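Local coordinates for protein Atp-dependent DNA ligase (Psychromonas sp., PDB 4D05) that probably seals nicks in DNA at the expense of ATP, by way of an enzyme-adenylate intermediate, as a minimal-type bacterial DNA ligase, at residues F53-W67 with W90-K102. Numbering follows the deposited sequence.
Sequences FIASFPTTAMDGELW and WKQIKFMIFDLPK. With AMP (adenosine monophosphate), chain H; SO4 (sulfate ion), chain G.
With chi1 at 56°, CG of Phe-98 stands between its backbone N and carbonyl carbon, and the ring folds back over Asp-63 and Gly-64. Phe-95 instead sets CG anti to its backbone N (chi1 -173°), which carries its ring under Gly-64 on the other side of the sheet. Glycine suits this place: Gly-64 CA lies 3.5 Å from Phe-95 CE1 and 3.0 Å from Met-96 O, and a CB would clash with both residues.

Strands 62-67 and 94-99 run antiparallel, interrupted by a classic beta bulge in which Asp-63 O accepts from Phe-98 N (2.9 Å) and, less straight, from Asp-99 N (3.2 Å). That oxygen sits over the centre of one Phe-98 face; adenine N3 of AMP lies over the centre of the opposite face. Flat and apolar, phenylalanine can stack on the adenine while packing over backbone. Glu-65 brings CG to the ring's edge, while its OE2 approaches AMP O4' at 3.0 Å.

Replacing Phe-98 by an alanine would probably leave the adenine without its stacking partner and uncover the Asp-63 carbonyl.

Toward the start of both segments, Trp-90 directs its edge at the face of Phe-53, ring centroids 5.1 Å apart, and Leu-66 CD1 packs on the same indole. The chemistry thus divides by face: Phe-98 and Glu-65 help form the nucleotide pocket, whereas Phe-95 and Leu-66 build the hydrophobic core behind it.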
loop_
_atom_site.group_PDB
_atom_site.type_symbol
_atom_site.label_atom_id
_atom_site.label_comp_id
_atom_site.label_asym_id
_atom_site.label_seq_id
_atom_site.Cartn_x
_atom_site.Cartn_y
_atom_site.Cartn_z
ATOM N N PHE A 53 6.456 -0.132 -26.085
ATOM C CA PHE A 53 6.602 0.043 -24.631
ATOM C C PHE A 53 7.485 -1.063 -24.036
ATOM O O PHE A 53 8.334 -0.806 -23.194
ATOM C CB PHE A 53 5.229 0.033 -23.969
ATOM C CG PHE A 53 5.262 0.357 -22.498
ATOM C CD1 PHE A 53 5.262 1.696 -22.068
ATOM C CD2 PHE A 53 5.277 -0.651 -21.546
ATOM C CE1 PHE A 53 5.311 1.986 -20.711
ATOM C CE2 PHE A 53 5.323 -0.341 -20.201
ATOM C CZ PHE A 53 5.342 0.974 -19.792
ATOM N N ILE A 54 7.303 -2.292 -24.512
ATOM C CA ILE A 54 7.997 -3.439 -23.922
ATOM C C ILE A 54 9.190 -3.926 -24.759
ATOM O O ILE A 54 9.925 -4.803 -24.327
ATOM C CB ILE A 54 7.051 -4.619 -23.734
ATOM C CG1 ILE A 54 6.541 -5.104 -25.102
ATOM C CG2 ILE A 54 5.892 -4.263 -22.743
ATOM C CD1 ILE A 54 5.755 -6.433 -25.042
ATOM N N ALA A 55 9.373 -3.369 -25.955
ATOM C CA ALA A 55 10.341 -3.913 -26.907
ATOM C C ALA A 55 11.768 -4.091 -26.380
ATOM O O ALA A 55 12.453 -5.052 -26.754
ATOM C CB ALA A 55 10.375 -3.062 -28.156
ATOM N N SER A 56 12.208 -3.158 -25.537
ATOM C CA SER A 56 13.569 -3.180 -25.034
ATOM C C SER A 56 13.764 -4.075 -23.805
ATOM O O SER A 56 14.885 -4.317 -23.378
ATOM C CB SER A 56 13.962 -1.760 -24.644
ATOM O OG SER A 56 13.180 -1.382 -23.501
ATOM N N PHE A 57 12.669 -4.504 -23.193
ATOM C CA PHE A 57 12.740 -5.168 -21.891
ATOM C C PHE A 57 13.545 -6.461 -21.986
ATOM O O PHE A 57 13.467 -7.187 -22.990
ATOM C CB PHE A 57 11.336 -5.525 -21.357
ATOM C CG PHE A 57 10.509 -4.346 -20.877
ATOM C CD1 PHE A 57 10.902 -3.021 -21.082
ATOM C CD2 PHE A 57 9.332 -4.597 -20.213
ATOM C CE1 PHE A 57 10.095 -1.970 -20.634
ATOM C CE2 PHE A 57 8.509 -3.588 -19.770
ATOM C CZ PHE A 57 8.889 -2.248 -19.968
ATOM N N PRO A 58 14.312 -6.770 -20.948
ATOM C CA PRO A 58 15.014 -8.055 -20.863
ATOM C C PRO A 58 14.016 -9.190 -20.609
ATOM O O PRO A 58 12.876 -8.919 -20.258
ATOM C CB PRO A 58 15.926 -7.866 -19.655
ATOM C CG PRO A 58 15.177 -6.928 -18.783
ATOM C CD PRO A 58 14.499 -5.962 -19.734
ATOM N N THR A 59 14.423 -10.433 -20.823
ATOM C CA THR A 59 13.506 -11.544 -20.669
ATOM C C THR A 59 13.461 -12.046 -19.221
ATOM O O THR A 59 12.660 -12.917 -18.876
ATOM C CB THR A 59 13.755 -12.676 -21.679
ATOM O OG1 THR A 59 15.134 -13.003 -21.696
ATOM C CG2 THR A 59 13.354 -12.223 -23.094
ATOM N N THR A 60 14.301 -11.470 -18.361
ATOM C CA THR A 60 14.247 -11.766 -16.928
ATOM C C THR A 60 12.859 -11.383 -16.417
ATOM O O THR A 60 12.368 -10.302 -16.727
ATOM C CB THR A 60 15.284 -10.931 -16.192
ATOM O OG1 THR A 60 16.588 -11.213 -16.727
ATOM C CG2 THR A 60 15.270 -11.219 -14.716
ATOM N N ALA A 61 12.200 -12.267 -15.677
ATOM C CA ALA A 61 10.906 -11.906 -15.097
ATOM C C ALA A 61 11.063 -10.787 -14.082
ATOM O O ALA A 61 12.030 -10.750 -13.324
ATOM C CB ALA A 61 10.272 -13.104 -14.452
HETATM N N MSE A 62 10.104 -9.870 -14.089
HETATM C CA MSE A 62 10.151 -8.702 -13.224
HETATM C C MSE A 62 8.780 -8.382 -12.608
HETATM O O MSE A 62 7.755 -8.539 -13.254
HETATM C CB MSE A 62 10.635 -7.442 -14.017
HETATM C CG MSE A 62 12.056 -7.634 -14.669
HETATM SE SE MSE A 62 12.637 -6.036 -15.604
HETATM C CE MSE A 62 11.537 -6.283 -17.198
ATOM N N ASP A 63 8.794 -7.913 -11.362
ATOM C CA ASP A 63 7.605 -7.436 -10.659
ATOM C C ASP A 63 7.717 -5.934 -10.492
ATOM O O ASP A 63 8.734 -5.468 -10.065
ATOM C CB ASP A 63 7.571 -8.044 -9.277
ATOM C CG ASP A 63 6.445 -8.972 -9.082
ATOM O OD1 ASP A 63 6.396 -10.007 -9.765
ATOM O OD2 ASP A 63 5.614 -8.691 -8.202
ATOM N N GLY A 64 6.669 -5.180 -10.832
ATOM C CA GLY A 64 6.720 -3.739 -10.716
ATOM C C GLY A 64 5.352 -3.104 -10.686
ATOM O O GLY A 64 4.315 -3.791 -10.657
ATOM N N GLU A 65 5.378 -1.785 -10.660
ATOM C CA GLU A 65 4.140 -0.994 -10.665
ATOM C C GLU A 65 4.107 -0.173 -11.957
ATOM O O GLU A 65 5.078 0.541 -12.248
ATOM C CB GLU A 65 4.141 0.011 -9.507
ATOM C CG GLU A 65 3.805 -0.550 -8.166
ATOM C CD GLU A 65 2.366 -0.999 -7.960
ATOM O OE1 GLU A 65 1.379 -0.275 -8.282
ATOM O OE2 GLU A 65 2.224 -2.039 -7.315
ATOM N N LEU A 66 3.018 -0.255 -12.720
ATOM C CA LEU A 66 2.801 0.702 -13.802
ATOM C C LEU A 66 2.389 1.994 -13.102
ATOM O O LEU A 66 1.414 2.015 -12.329
ATOM C CB LEU A 66 1.722 0.207 -14.753
ATOM C CG LEU A 66 2.029 -1.130 -15.433
ATOM C CD1 LEU A 66 0.825 -1.652 -16.183
ATOM C CD2 LEU A 66 3.206 -0.995 -16.387
ATOM N N TRP A 67 3.112 3.073 -13.375
ATOM C CA TRP A 67 2.942 4.296 -12.609
ATOM C C TRP A 67 3.438 5.484 -13.405
ATOM O O TRP A 67 4.395 5.389 -14.190
ATOM C CB TRP A 67 3.759 4.136 -11.338
ATOM C CG TRP A 67 3.764 5.237 -10.302
ATOM C CD1 TRP A 67 2.851 5.438 -9.287
ATOM C CD2 TRP A 67 4.811 6.201 -10.092
ATOM N NE1 TRP A 67 3.283 6.488 -8.469
ATOM C CE2 TRP A 67 4.486 6.942 -8.937
ATOM C CE3 TRP A 67 5.998 6.479 -10.752
ATOM C CZ2 TRP A 67 5.302 7.978 -8.467
ATOM C CZ3 TRP A 67 6.805 7.503 -10.273
ATOM C CH2 TRP A 67 6.453 8.221 -9.136
ATOM N N TRP A 90 0.259 5.070 -23.249
ATOM C CA TRP A 90 1.290 4.351 -22.502
ATOM C C TRP A 90 2.630 5.088 -22.478
ATOM O O TRP A 90 3.490 4.782 -21.676
ATOM C CB TRP A 90 1.477 2.911 -23.037
ATOM C CG TRP A 90 0.406 1.925 -22.675
ATOM C CD1 TRP A 90 -0.870 1.850 -23.200
ATOM C CD2 TRP A 90 0.504 0.861 -21.726
ATOM N NE1 TRP A 90 -1.551 0.801 -22.645
ATOM C CE2 TRP A 90 -0.739 0.189 -21.716
ATOM C CE3 TRP A 90 1.519 0.417 -20.872
ATOM C CZ2 TRP A 90 -0.983 -0.905 -20.899
ATOM C CZ3 TRP A 90 1.273 -0.668 -20.052
ATOM C CH2 TRP A 90 0.036 -1.320 -20.076
ATOM N N LYS A 91 2.821 6.072 -23.347
ATOM C CA LYS A 91 4.113 6.761 -23.383
ATOM C C LYS A 91 4.481 7.463 -22.072
ATOM O O LYS A 91 5.664 7.675 -21.783
ATOM C CB LYS A 91 4.132 7.754 -24.556
ATOM C CG LYS A 91 3.288 8.989 -24.352
ATOM C CD LYS A 91 3.045 9.725 -25.653
ATOM C CE LYS A 91 2.185 10.948 -25.402
ATOM N NZ LYS A 91 1.958 11.742 -26.609
ATOM N N GLN A 92 3.478 7.824 -21.278
ATOM C CA GLN A 92 3.741 8.485 -20.003
ATOM C C GLN A 92 3.917 7.518 -18.836
ATOM O O GLN A 92 4.268 7.938 -17.725
ATOM C CB GLN A 92 2.636 9.445 -19.681
ATOM C CG GLN A 92 1.333 8.819 -19.421
ATOM C CD GLN A 92 0.211 9.842 -19.601
ATOM O OE1 GLN A 92 0.162 10.891 -18.901
ATOM N NE2 GLN A 92 -0.689 9.558 -20.555
ATOM N N ILE A 93 3.640 6.241 -19.072
ATOM C CA ILE A 93 3.781 5.211 -18.044
ATOM C C ILE A 93 5.236 4.722 -17.908
ATOM O O ILE A 93 5.966 4.642 -18.877
ATOM C CB ILE A 93 2.829 4.017 -18.349
ATOM C CG1 ILE A 93 1.392 4.513 -18.361
ATOM C CG2 ILE A 93 2.993 2.919 -17.335
ATOM C CD1 ILE A 93 0.378 3.431 -18.596
ATOM N N LYS A 94 5.644 4.431 -16.684
ATOM C CA LYS A 94 6.882 3.734 -16.417
ATOM C C LYS A 94 6.525 2.455 -15.672
ATOM O O LYS A 94 5.664 2.458 -14.765
ATOM C CB LYS A 94 7.824 4.570 -15.534
ATOM C CG LYS A 94 8.243 5.859 -16.199
ATOM C CD LYS A 94 8.600 6.957 -15.238
ATOM C CE LYS A 94 7.362 7.463 -14.489
ATOM N NZ LYS A 94 7.689 8.714 -13.797
ATOM N N PHE A 95 7.172 1.360 -16.072
ATOM C CA PHE A 95 7.174 0.112 -15.310
ATOM C C PHE A 95 8.274 0.235 -14.277
ATOM O O PHE A 95 9.479 0.191 -14.606
ATOM C CB PHE A 95 7.390 -1.081 -16.250
ATOM C CG PHE A 95 7.239 -2.450 -15.599
ATOM C CD1 PHE A 95 6.253 -2.722 -14.672
ATOM C CD2 PHE A 95 8.095 -3.475 -15.953
ATOM C CE1 PHE A 95 6.126 -3.999 -14.108
ATOM C CE2 PHE A 95 7.962 -4.733 -15.410
ATOM C CZ PHE A 95 6.989 -4.995 -14.461
HETATM N N MSE A 96 7.851 0.478 -13.041
HETATM C CA MSE A 96 8.733 0.738 -11.918
HETATM C C MSE A 96 8.949 -0.549 -11.168
HETATM O O MSE A 96 8.058 -1.023 -10.459
HETATM C CB MSE A 96 8.066 1.767 -10.961
HETATM C CG MSE A 96 7.668 3.090 -11.608
HETATM SE SE MSE A 96 9.081 4.262 -12.169
HETATM C CE MSE A 96 9.883 4.570 -10.418
ATOM N N ILE A 97 10.134 -1.141 -11.327
ATOM C CA ILE A 97 10.333 -2.487 -10.813
ATOM C C ILE A 97 10.809 -2.531 -9.385
ATOM O O ILE A 97 11.587 -1.670 -8.946
ATOM C CB ILE A 97 11.214 -3.312 -11.753
ATOM C CG1 ILE A 97 12.649 -2.782 -11.807
ATOM C CG2 ILE A 97 10.548 -3.337 -13.147
ATOM C CD1 ILE A 97 13.622 -3.710 -12.572
ATOM N N PHE A 98 10.369 -3.576 -8.691
ATOM C CA PHE A 98 10.743 -3.772 -7.314
ATOM C C PHE A 98 11.146 -5.226 -6.988
ATOM O O PHE A 98 11.586 -5.481 -5.881
ATOM C CB PHE A 98 9.633 -3.247 -6.354
ATOM C CG PHE A 98 8.272 -3.852 -6.581
ATOM C CD1 PHE A 98 8.016 -5.143 -6.222
ATOM C CD2 PHE A 98 7.236 -3.114 -7.110
ATOM C CE1 PHE A 98 6.755 -5.708 -6.413
ATOM C CE2 PHE A 98 5.971 -3.689 -7.282
ATOM C CZ PHE A 98 5.753 -4.979 -6.922
ATOM N N ASP A 99 11.010 -6.172 -7.919
ATOM C CA ASP A 99 11.551 -7.492 -7.659
ATOM C C ASP A 99 11.710 -8.315 -8.934
ATOM O O ASP A 99 11.301 -7.901 -10.024
ATOM C CB ASP A 99 10.707 -8.228 -6.604
ATOM C CG ASP A 99 11.548 -9.089 -5.664
ATOM O OD1 ASP A 99 12.672 -9.465 -6.048
ATOM O OD2 ASP A 99 11.063 -9.437 -4.563
ATOM N N LEU A 100 12.358 -9.456 -8.764
ATOM C CA LEU A 100 12.680 -10.438 -9.818
ATOM C C LEU A 100 12.117 -11.790 -9.337
ATOM O O LEU A 100 12.763 -12.536 -8.596
ATOM C CB LEU A 100 14.205 -10.545 -10.035
ATOM C CG LEU A 100 14.917 -9.272 -10.451
ATOM C CD1 LEU A 100 16.407 -9.474 -10.658
ATOM C CD2 LEU A 100 14.345 -8.708 -11.733
ATOM N N PRO A 101 10.867 -12.087 -9.686
ATOM C CA PRO A 101 10.165 -13.190 -9.005
ATOM C C PRO A 101 10.645 -14.591 -9.328
ATOM O O PRO A 101 10.198 -15.517 -8.647
ATOM C CB PRO A 101 8.707 -13.042 -9.471
ATOM C CG PRO A 101 8.644 -11.755 -10.114
ATOM C CD PRO A 101 9.982 -11.317 -10.563
ATOM N N LYS A 102 11.488 -14.767 -10.344
ATOM C CA LYS A 102 12.005 -16.097 -10.643
ATOM C C LYS A 102 13.433 -16.262 -10.107
ATOM O O LYS A 102 14.069 -17.311 -10.299
ATOM C CB LYS A 102 11.963 -16.373 -12.138
ATOM C CG LYS A 102 10.542 -16.529 -12.693
ATOM C CD LYS A 102 9.790 -17.687 -12.037
ATOM C CE LYS A 102 8.379 -17.908 -12.621
ATOM N NZ LYS A 102 7.737 -19.129 -12.031
HETATM P P AMP H . -0.872 -0.791 -0.651
HETATM O O1P AMP H . -1.478 -1.327 0.614
HETATM O O2P AMP H . -1.668 -0.246 -1.823
HETATM O "O5'" AMP H . 0.194 -1.865 -1.130
HETATM C "C5'" AMP H . 0.970 -1.455 -2.232
HETATM C "C4'" AMP H . 0.984 -2.603 -3.193
HETATM O "O4'" AMP H . 1.785 -2.314 -4.318
HETATM C "C3'" AMP H . 1.576 -3.770 -2.478
HETATM O "O3'" AMP H . 0.726 -4.872 -2.834
HETATM C "C2'" AMP H . 2.952 -3.908 -3.062
HETATM O "O2'" AMP H . 3.035 -5.333 -3.147
HETATM C "C1'" AMP H . 2.988 -3.057 -4.366
HETATM N N9 AMP H . 4.052 -1.997 -4.305
HETATM C C8 AMP H . 3.988 -0.657 -4.548
HETATM N N7 AMP H . 5.171 -0.027 -4.342
HETATM C C5 AMP H . 6.033 -1.016 -4.010
HETATM C C6 AMP H . 7.441 -1.065 -3.606
HETATM N N6 AMP H . 8.165 0.063 -3.583
HETATM N N1 AMP H . 7.940 -2.275 -3.330
HETATM C C2 AMP H . 7.208 -3.398 -3.303
HETATM N N3 AMP H . 5.930 -3.438 -3.635
HETATM C C4 AMP H . 5.303 -2.288 -3.985
HETATM S S SO4 G . 15.031 -15.073 -14.243
HETATM O O1 SO4 G . 16.198 -14.672 -15.066
HETATM O O2 SO4 G . 15.107 -16.550 -14.141
HETATM O O3 SO4 G . 15.174 -14.474 -12.845
HETATM O O4 SO4 G . 13.737 -14.687 -14.926
HETATM O O HOH W 1 12.976 -13.013 -12.125
#